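Local atomic coordinates of hypothetical protein Cgl3021 (Corynebacterium glutamicum, PDB entry 2NSF), a protein that binds zinc and catalyses the mycothiol-dependent isomerisation of maleylpyruvate, probably to fumarylpyruvate. Residues 132-142 / 153-161; 225-235 / 246-255. All blocks are in the same frame, centred on the assembly; numbering follows the deposited sequence.

Contact 1: residues 132-142 / 153-161; sequences WRETSEDAWSH and PASETLWMR
The indole N-H of Trp132 donates to the hydroxyl of Thr157, which lies somewhat out of the ring plane, with NE1 and OG1 2.9 Å apart and an angle at the hydrogen of 151°. Thr157 OG1 is staggered between its own backbone N and carbonyl carbon (chi1 62°), a position from which it also donates to the carbonyl of Ala154, OG1 to O 3.0 Å. Accepting one hydrogen bond and donating another restricts the rotation of this buried hydroxyl, and Ala154 O receives Thr157 N as well.

Backbone bonds join the other end of the contact. Ala154 N donates to His142 O at 2.8 Å and Ser155 N to Trp140 O at 3.0 Å, so the type I turn Pro153–Glu156 is tied to the carbonyls of Trp140 and His142. A water bonded to Ser155 OG adds a weak bond to Trp140 O.

The apolar part centres on Leu158, whose two methyls serve different tryptophans. CD2 sits over one face of Trp132, 3.7 Å from the centroid of the six-membered ring and 17° off its normal, a CH-pi contact. CD1 meets Trp140 obliquely, 3.9 Å from CZ3. At the rims of the indoles, Trp132 CH2 lies 3.7 Å from Arg161 CB, and Trp140 CE3 is 3.6 Å from Ser155 CA. Thr135 CG2 lies over a face of Trp140, and Leu29 of helix 29-49 touches both Trp140 and Leu158.

Arg161 turns its guanidinium away from this contact: NH1 bonds Val73 O and Asn76 OD1 on helix 66-89. The chemistry therefore joins the end of helix 114-133 and the chain that follows it, through His142, to the turn and first residues of helix 156-171, with the indole N-H satisfied in the interior by a hydroxyl whose orientation is itself set by a backbone carbonyl.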
loop_
_atom_site.group_PDB
_atom_site.type_symbol
_atom_site.label_atom_id
_atom_site.label_comp_id
_atom_site.label_asym_id
_atom_site.label_seq_id
_atom_site.Cartn_x
_atom_site.Cartn_y
_atom_site.Cartn_z
ATOM N N TRP A 132 -6.356 16.997 -1.587
ATOM C CA TRP A 132 -6.031 16.758 -2.989
ATOM C C TRP A 132 -6.805 17.686 -3.921
ATOM O O TRP A 132 -6.234 18.248 -4.856
ATOM C CB TRP A 132 -6.322 15.305 -3.376
ATOM C CG TRP A 132 -5.326 14.316 -2.852
ATOM C CD1 TRP A 132 -3.998 14.536 -2.617
ATOM C CD2 TRP A 132 -5.556 12.929 -2.582
ATOM N NE1 TRP A 132 -3.388 13.371 -2.220
ATOM C CE2 TRP A 132 -4.322 12.366 -2.190
ATOM C CE3 TRP A 132 -6.690 12.102 -2.635
ATOM C CZ2 TRP A 132 -4.181 11.014 -1.856
ATOM C CZ3 TRP A 132 -6.553 10.753 -2.301
ATOM C CH2 TRP A 132 -5.307 10.225 -1.916
ATOM N N ARG A 133 -8.100 17.842 -3.668
ATOM C CA ARG A 133 -8.935 18.696 -4.507
ATOM C C ARG A 133 -8.488 20.155 -4.523
ATOM O O ARG A 133 -8.621 20.838 -5.539
ATOM C CB ARG A 133 -10.401 18.635 -4.061
ATOM C CG ARG A 133 -11.073 17.286 -4.244
ATOM C CD ARG A 133 -12.580 17.450 -4.418
ATOM N NE ARG A 133 -13.157 18.364 -3.436
ATOM C CZ ARG A 133 -14.446 18.688 -3.377
ATOM N NH1 ARG A 133 -15.304 18.170 -4.248
ATOM N NH2 ARG A 133 -14.878 19.531 -2.450
ATOM N N GLU A 134 -7.951 20.631 -3.404
ATOM C CA GLU A 134 -7.519 22.023 -3.319
ATOM C C GLU A 134 -6.044 22.250 -3.633
ATOM O O GLU A 134 -5.542 23.368 -3.493
ATOM C CB GLU A 134 -7.850 22.584 -1.933
ATOM C CG GLU A 134 -9.302 22.356 -1.525
ATOM C CD GLU A 134 -9.683 23.095 -0.256
ATOM O OE1 GLU A 134 -8.822 23.242 0.633
ATOM O OE2 GLU A 134 -10.854 23.515 -0.141
ATOM N N THR A 135 -5.354 21.201 -4.066
ATOM C CA THR A 135 -3.936 21.300 -4.397
ATOM C C THR A 135 -3.734 22.010 -5.734
ATOM O O THR A 135 -4.391 21.686 -6.725
ATOM C CB THR A 135 -3.286 19.898 -4.456
ATOM O OG1 THR A 135 -3.289 19.323 -3.145
ATOM C CG2 THR A 135 -1.848 19.982 -4.964
ATOM N N SER A 136 -2.823 22.978 -5.752
ATOM C CA SER A 136 -2.542 23.736 -6.966
ATOM C C SER A 136 -1.708 22.924 -7.947
ATOM O O SER A 136 -1.041 21.963 -7.565
ATOM C CB SER A 136 -1.804 25.035 -6.629
ATOM O OG SER A 136 -0.533 24.770 -6.065
ATOM N N GLU A 137 -1.754 23.324 -9.213
ATOM C CA GLU A 137 -1.010 22.647 -10.265
ATOM C C GLU A 137 0.475 22.517 -9.927
ATOM O O GLU A 137 1.043 21.429 -10.019
ATOM C CB GLU A 137 -1.181 23.402 -11.588
ATOM C CG GLU A 137 -0.322 22.870 -12.723
ATOM C CD GLU A 137 -1.132 22.511 -13.952
ATOM O OE1 GLU A 137 -2.091 21.721 -13.819
ATOM O OE2 GLU A 137 -0.809 23.015 -15.051
ATOM N N ASP A 138 1.100 23.621 -9.531
ATOM C CA ASP A 138 2.520 23.596 -9.192
ATOM C C ASP A 138 2.818 22.718 -7.982
ATOM O O ASP A 138 3.830 22.020 -7.950
ATOM C CB ASP A 138 3.042 25.011 -8.916
ATOM C CG ASP A 138 2.883 25.939 -10.108
ATOM O OD1 ASP A 138 2.769 25.442 -11.249
ATOM O OD2 ASP A 138 2.888 27.173 -9.899
ATOM N N ALA A 139 1.937 22.752 -6.988
ATOM C CA ALA A 139 2.128 21.972 -5.770
ATOM C C ALA A 139 2.223 20.470 -6.023
ATOM O O ALA A 139 2.920 19.757 -5.296
ATOM C CB ALA A 139 1.000 22.265 -4.780
ATOM N N TRP A 140 1.533 19.987 -7.052
ATOM C CA TRP A 140 1.565 18.562 -7.359
ATOM C C TRP A 140 2.978 18.047 -7.640
ATOM O O TRP A 140 3.262 16.871 -7.429
ATOM C CB TRP A 140 0.645 18.241 -8.543
ATOM C CG TRP A 140 -0.812 18.136 -8.176
ATOM C CD1 TRP A 140 -1.829 18.945 -8.603
ATOM C CD2 TRP A 140 -1.412 17.157 -7.318
ATOM N NE1 TRP A 140 -3.024 18.526 -8.066
ATOM C CE2 TRP A 140 -2.798 17.429 -7.273
ATOM C CE3 TRP A 140 -0.911 16.073 -6.581
ATOM C CZ2 TRP A 140 -3.693 16.658 -6.519
ATOM C CZ3 TRP A 140 -1.803 15.302 -5.829
ATOM C CH2 TRP A 140 -3.177 15.601 -5.807
ATOM N N SER A 141 3.867 18.922 -8.103
ATOM C CA SER A 141 5.236 18.509 -8.400
ATOM C C SER A 141 6.252 18.928 -7.335
ATOM O O SER A 141 7.454 18.701 -7.487
ATOM C CB SER A 141 5.669 19.051 -9.765
ATOM O OG SER A 141 5.639 20.465 -9.779
ATOM N N HIS A 142 5.768 19.532 -6.255
ATOM C CA HIS A 142 6.642 19.967 -5.171
ATOM C C HIS A 142 7.288 18.741 -4.527
ATOM O O HIS A 142 6.612 17.747 -4.261
ATOM C CB HIS A 142 5.826 20.748 -4.136
ATOM C CG HIS A 142 6.660 21.474 -3.127
ATOM N ND1 HIS A 142 7.425 20.824 -2.185
ATOM C CD2 HIS A 142 6.853 22.798 -2.923
ATOM C CE1 HIS A 142 8.055 21.716 -1.440
ATOM N NE2 HIS A 142 7.725 22.921 -1.867
ATOM N N PRO A 153 7.701 13.701 -5.796
ATOM C CA PRO A 153 6.812 14.850 -5.982
ATOM C C PRO A 153 5.576 14.580 -5.112
ATOM O O PRO A 153 5.270 13.424 -4.817
ATOM C CB PRO A 153 6.502 14.810 -7.476
ATOM C CG PRO A 153 6.567 13.343 -7.793
ATOM C CD PRO A 153 7.784 12.888 -7.024
ATOM N N ALA A 154 4.881 15.635 -4.700
ATOM C CA ALA A 154 3.696 15.485 -3.850
ATOM C C ALA A 154 2.656 14.542 -4.448
ATOM O O ALA A 154 1.913 13.883 -3.719
ATOM C CB ALA A 154 3.073 16.848 -3.586
ATOM N N SER A 155 2.603 14.484 -5.776
ATOM C CA SER A 155 1.659 13.618 -6.471
ATOM C C SER A 155 1.835 12.157 -6.074
ATOM O O SER A 155 0.931 11.344 -6.263
ATOM C CB SER A 155 1.835 13.761 -7.984
ATOM O OG SER A 155 3.190 13.584 -8.342
ATOM N N GLU A 156 3.002 11.828 -5.531
ATOM C CA GLU A 156 3.293 10.462 -5.103
ATOM C C GLU A 156 2.286 9.993 -4.049
ATOM O O GLU A 156 2.087 8.792 -3.876
ATOM C CB GLU A 156 4.707 10.379 -4.522
ATOM C CG GLU A 156 5.260 8.965 -4.351
ATOM C CD GLU A 156 5.871 8.416 -5.634
ATOM O OE1 GLU A 156 5.968 9.178 -6.619
ATOM O OE2 GLU A 156 6.263 7.227 -5.651
ATOM N N THR A 157 1.657 10.934 -3.347
ATOM C CA THR A 157 0.688 10.564 -2.314
ATOM C C THR A 157 -0.500 9.818 -2.909
ATOM O O THR A 157 -1.150 9.036 -2.223
ATOM C CB THR A 157 0.153 11.793 -1.543
ATOM O OG1 THR A 157 -0.532 12.671 -2.445
ATOM C CG2 THR A 157 1.298 12.539 -0.865
ATOM N N LEU A 158 -0.789 10.065 -4.183
ATOM C CA LEU A 158 -1.896 9.376 -4.835
ATOM C C LEU A 158 -1.541 7.894 -4.949
ATOM O O LEU A 158 -2.383 7.021 -4.736
ATOM C CB LEU A 158 -2.150 9.973 -6.222
ATOM C CG LEU A 158 -2.588 11.443 -6.245
ATOM C CD1 LEU A 158 -2.556 11.953 -7.674
ATOM C CD2 LEU A 158 -3.986 11.590 -5.646
ATOM N N TRP A 159 -0.283 7.619 -5.277
ATOM C CA TRP A 159 0.194 6.244 -5.401
ATOM C C TRP A 159 0.326 5.618 -4.016
ATOM O O TRP A 159 -0.099 4.486 -3.779
ATOM C CB TRP A 159 1.558 6.221 -6.102
ATOM C CG TRP A 159 2.310 4.920 -5.933
ATOM C CD1 TRP A 159 3.536 4.756 -5.356
ATOM C CD2 TRP A 159 1.880 3.612 -6.335
ATOM N NE1 TRP A 159 3.899 3.430 -5.373
ATOM C CE2 TRP A 159 2.899 2.704 -5.969
ATOM C CE3 TRP A 159 0.732 3.115 -6.972
ATOM C CZ2 TRP A 159 2.811 1.328 -6.214
ATOM C CZ3 TRP A 159 0.643 1.739 -7.218
ATOM C CH2 TRP A 159 1.677 0.866 -6.839
ATOM N N MET A 160 0.921 6.366 -3.097
ATOM C CA MET A 160 1.114 5.864 -1.743
ATOM C C MET A 160 -0.210 5.481 -1.095
ATOM O O MET A 160 -0.319 4.426 -0.469
ATOM C CB MET A 160 1.833 6.918 -0.901
ATOM C CG MET A 160 3.249 7.193 -1.373
ATOM S SD MET A 160 3.894 8.745 -0.732
ATOM C CE MET A 160 4.367 8.255 0.903
ATOM N N ARG A 161 -1.220 6.328 -1.243
ATOM C CA ARG A 161 -2.516 6.017 -0.651
ATOM C C ARG A 161 -3.132 4.802 -1.345
ATOM O O ARG A 161 -3.729 3.948 -0.689
ATOM C CB ARG A 161 -3.458 7.215 -0.747
ATOM C CG ARG A 161 -4.806 6.996 -0.053
ATOM C CD ARG A 161 -4.637 6.704 1.442
ATOM N NE ARG A 161 -5.927 6.665 2.127
ATOM C CZ ARG A 161 -6.094 6.312 3.398
ATOM N NH1 ARG A 161 -5.050 5.959 4.138
ATOM N NH2 ARG A 161 -7.310 6.305 3.930
HETATM O O HOH W 1 4.039 15.397 -10.329
#

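Contact 2: residues 225-235 / 246-255; sequences EVVVSGSLAGI and GVTSSTGEVP
Val247 meets Val228 where strands 226-230 and 247-249 run antiparallel, their axes 153° apart. Its CB lies 3.4 Å from Ser229 O and 3.5 Å from Val228 CG1, the latter tighter than usual for two carbons. From there the branches part. CG2 stays against the same methyl, also 3.5 Å from Val228 CG1. CG1, set beside the backbone N by chi1 -56°, reaches helix 232-239 instead, coming within 3.3 Å of Gly234 O and 4.0 Å of Ile235 CG2.

Ser229 and Thr248 form the hydrogen-bonded pair, exchanging two backbone bonds, Ser229 N to Thr248 O and Thr248 N to Ser229 O, both 3.0 Å; Val228 and Ser249 are the adjacent non-hydrogen-bonded pair. Further along, Ser250 substitutes a hydroxyl for a carbonyl. Val227 N donates to Ser250 OG at 3.0 Å with a nearly straight angle of 168°, while Ser250 N returns a bond to Val227 O. Water bridges Ser250 OG to Glu225 O at this end; at the other, one water links Gly246 O to Ser231 N and a second links Gly246 N to Gly234 O.

Strand 247-249 is one edge of a four-stranded mixed sheet within the chain, and strand 226-230 pairs on its far side in parallel with strand 206-210. Tyr238 of helix 232-239, which lies between the two strands in the chain, touches Val228, Val247 and Val254, and helix 183-199 packs on Leu232 and Ala233.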
loop_
_atom_site.group_PDB
_atom_site.type_symbol
_atom_site.label_atom_id
_atom_site.label_comp_id
_atom_site.label_asym_id
_atom_site.label_seq_id
_atom_site.Cartn_x
_atom_site.Cartn_y
_atom_site.Cartn_z
ATOM N N GLU A 225 19.167 -19.132 -9.961
ATOM C CA GLU A 225 17.888 -18.533 -10.277
ATOM C C GLU A 225 16.729 -19.378 -9.776
ATOM O O GLU A 225 16.718 -20.601 -9.927
ATOM C CB GLU A 225 17.747 -18.341 -11.785
ATOM C CG GLU A 225 16.441 -17.683 -12.180
ATOM C CD GLU A 225 16.165 -17.759 -13.665
ATOM O OE1 GLU A 225 15.982 -18.878 -14.190
ATOM O OE2 GLU A 225 16.131 -16.694 -14.308
ATOM N N VAL A 226 15.765 -18.714 -9.153
ATOM C CA VAL A 226 14.562 -19.364 -8.664
ATOM C C VAL A 226 13.424 -18.504 -9.199
ATOM O O VAL A 226 13.306 -17.331 -8.849
ATOM C CB VAL A 226 14.501 -19.400 -7.129
ATOM C CG1 VAL A 226 13.181 -20.022 -6.673
ATOM C CG2 VAL A 226 15.671 -20.204 -6.590
ATOM N N VAL A 227 12.608 -19.085 -10.072
ATOM C CA VAL A 227 11.494 -18.360 -10.662
ATOM C C VAL A 227 10.181 -18.716 -9.985
ATOM O O VAL A 227 9.774 -19.882 -9.972
ATOM C CB VAL A 227 11.368 -18.669 -12.170
ATOM C CG1 VAL A 227 10.266 -17.822 -12.788
ATOM C CG2 VAL A 227 12.692 -18.402 -12.863
ATOM N N VAL A 228 9.534 -17.710 -9.405
ATOM C CA VAL A 228 8.246 -17.894 -8.746
ATOM C C VAL A 228 7.243 -17.298 -9.719
ATOM O O VAL A 228 7.258 -16.095 -9.973
ATOM C CB VAL A 228 8.191 -17.144 -7.401
ATOM C CG1 VAL A 228 6.782 -17.209 -6.820
ATOM C CG2 VAL A 228 9.188 -17.761 -6.434
ATOM N N SER A 229 6.372 -18.141 -10.267
ATOM C CA SER A 229 5.418 -17.668 -11.260
ATOM C C SER A 229 3.944 -17.891 -10.945
ATOM O O SER A 229 3.576 -18.740 -10.129
ATOM C CB SER A 229 5.739 -18.312 -12.610
ATOM O OG SER A 229 5.637 -19.722 -12.510
ATOM N N GLY A 230 3.109 -17.113 -11.626
ATOM C CA GLY A 230 1.671 -17.205 -11.458
ATOM C C GLY A 230 1.043 -16.034 -12.182
ATOM O O GLY A 230 1.688 -15.413 -13.026
ATOM N N SER A 231 -0.215 -15.731 -11.879
ATOM C CA SER A 231 -0.862 -14.589 -12.506
ATOM C C SER A 231 -0.299 -13.372 -11.778
ATOM O O SER A 231 0.364 -13.515 -10.751
ATOM C CB SER A 231 -2.378 -14.644 -12.308
ATOM O OG SER A 231 -2.708 -14.537 -10.931
ATOM N N LEU A 232 -0.574 -12.181 -12.293
ATOM C CA LEU A 232 -0.069 -10.967 -11.661
ATOM C C LEU A 232 -0.565 -10.847 -10.218
ATOM O O LEU A 232 0.203 -10.517 -9.314
ATOM C CB LEU A 232 -0.488 -9.741 -12.473
ATOM C CG LEU A 232 0.065 -8.379 -12.055
ATOM C CD1 LEU A 232 1.590 -8.366 -12.166
ATOM C CD2 LEU A 232 -0.548 -7.303 -12.938
ATOM N N ALA A 233 -1.848 -11.123 -9.993
ATOM C CA ALA A 233 -2.386 -11.035 -8.639
ATOM C C ALA A 233 -1.652 -12.027 -7.738
ATOM O O ALA A 233 -1.362 -11.738 -6.579
ATOM C CB ALA A 233 -3.877 -11.334 -8.644
ATOM N N GLY A 234 -1.346 -13.198 -8.290
ATOM C CA GLY A 234 -0.647 -14.213 -7.524
ATOM C C GLY A 234 0.762 -13.823 -7.104
ATOM O O GLY A 234 1.145 -14.032 -5.948
ATOM N N ILE A 235 1.546 -13.256 -8.017
ATOM C CA ILE A 235 2.906 -12.892 -7.644
ATOM C C ILE A 235 2.945 -11.667 -6.751
ATOM O O ILE A 235 3.846 -11.538 -5.936
ATOM C CB ILE A 235 3.839 -12.683 -8.875
ATOM C CG1 ILE A 235 3.355 -11.531 -9.752
ATOM C CG2 ILE A 235 3.922 -13.983 -9.672
ATOM C CD1 ILE A 235 4.352 -11.140 -10.840
ATOM N N GLY A 246 -0.982 -18.500 -4.751
ATOM C CA GLY A 246 -1.138 -18.208 -6.164
ATOM C C GLY A 246 0.105 -18.364 -7.015
ATOM O O GLY A 246 0.128 -17.917 -8.161
ATOM N N VAL A 247 1.140 -19.004 -6.480
ATOM C CA VAL A 247 2.380 -19.167 -7.236
ATOM C C VAL A 247 3.023 -20.541 -7.089
ATOM O O VAL A 247 2.696 -21.300 -6.177
ATOM C CB VAL A 247 3.425 -18.115 -6.801
ATOM C CG1 VAL A 247 2.856 -16.711 -6.952
ATOM C CG2 VAL A 247 3.834 -18.357 -5.357
ATOM N N THR A 248 3.945 -20.848 -7.998
ATOM C CA THR A 248 4.695 -22.104 -7.959
ATOM C C THR A 248 6.156 -21.751 -8.209
ATOM O O THR A 248 6.455 -20.662 -8.710
ATOM C CB THR A 248 4.233 -23.115 -9.030
ATOM O OG1 THR A 248 4.413 -22.558 -10.338
ATOM C CG2 THR A 248 2.771 -23.476 -8.822
ATOM N N SER A 249 7.059 -22.664 -7.862
ATOM C CA SER A 249 8.490 -22.431 -8.031
ATOM C C SER A 249 9.133 -23.333 -9.077
ATOM O O SER A 249 8.759 -24.493 -9.231
ATOM C CB SER A 249 9.213 -22.625 -6.694
ATOM O OG SER A 249 10.619 -22.555 -6.857
ATOM N N SER A 250 10.110 -22.786 -9.788
ATOM C CA SER A 250 10.826 -23.525 -10.819
ATOM C C SER A 250 11.674 -24.636 -10.200
ATOM O O SER A 250 12.126 -25.541 -10.900
ATOM C CB SER A 250 11.724 -22.571 -11.608
ATOM O OG SER A 250 12.668 -21.955 -10.752
ATOM N N THR A 251 11.889 -24.556 -8.889
ATOM C CA THR A 251 12.676 -25.562 -8.178
ATOM C C THR A 251 11.776 -26.510 -7.399
ATOM O O THR A 251 12.259 -27.371 -6.660
ATOM C CB THR A 251 13.648 -24.916 -7.181
ATOM O OG1 THR A 251 12.904 -24.184 -6.198
ATOM C CG2 THR A 251 14.602 -23.976 -7.899
ATOM N N GLY A 252 10.467 -26.339 -7.557
ATOM C CA GLY A 252 9.520 -27.193 -6.864
ATOM C C GLY A 252 9.142 -26.709 -5.478
ATOM O O GLY A 252 8.201 -27.223 -4.875
ATOM N N GLU A 253 9.864 -25.721 -4.963
ATOM C CA GLU A 253 9.566 -25.202 -3.632
ATOM C C GLU A 253 9.690 -23.680 -3.579
ATOM O O GLU A 253 10.743 -23.122 -3.874
ATOM C CB GLU A 253 10.499 -25.840 -2.606
ATOM C CG GLU A 253 10.234 -25.439 -1.162
ATOM C CD GLU A 253 9.553 -26.537 -0.364
ATOM O OE1 GLU A 253 9.758 -27.725 -0.698
ATOM O OE2 GLU A 253 8.831 -26.218 0.606
ATOM N N VAL A 254 8.600 -23.025 -3.190
ATOM C CA VAL A 254 8.547 -21.570 -3.094
ATOM C C VAL A 254 9.223 -21.067 -1.823
ATOM O O VAL A 254 8.816 -21.408 -0.713
ATOM C CB VAL A 254 7.082 -21.069 -3.108
ATOM C CG1 VAL A 254 7.045 -19.552 -3.069
ATOM C CG2 VAL A 254 6.366 -21.587 -4.346
ATOM N N PRO A 255 10.269 -20.245 -1.970
ATOM C CA PRO A 255 10.976 -19.713 -0.805
ATOM C C PRO A 255 10.222 -18.552 -0.188
ATOM O O PRO A 255 9.357 -17.958 -0.830
ATOM C CB PRO A 255 12.309 -19.268 -1.392
ATOM C CG PRO A 255 11.906 -18.773 -2.748
ATOM C CD PRO A 255 10.939 -19.845 -3.222
HETATM O O HOH W 2 15.271 -22.346 -11.306
HETATM O O HOH W 3 2.154 -21.129 -11.421
HETATM O O HOH W 4 -1.698 -17.143 -9.889
HETATM O O HOH W 5 0.372 -16.012 -4.085
#

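Overall arrangement
Contact 1 closes before contact 2 opens along the chain, and the two fall in different parts of the protein: contact 1 in the helical N-terminal region, contact 2 in the mixed-sheet C-terminal region. Their centres are 36 Å apart on opposite sides of the chain's centre, and their nearest atoms stay about 10 Å apart. Contact 1 lies nearer the metal site: the side chain of Arg161 is about 8 Å from the zinc ion and about 5 Å from that of Glu164, which binds zinc with His72 and His168. Contact 2 lies away from these ligands; a sulfate, probably from crystallisation, sits about 6 Å from Gly234.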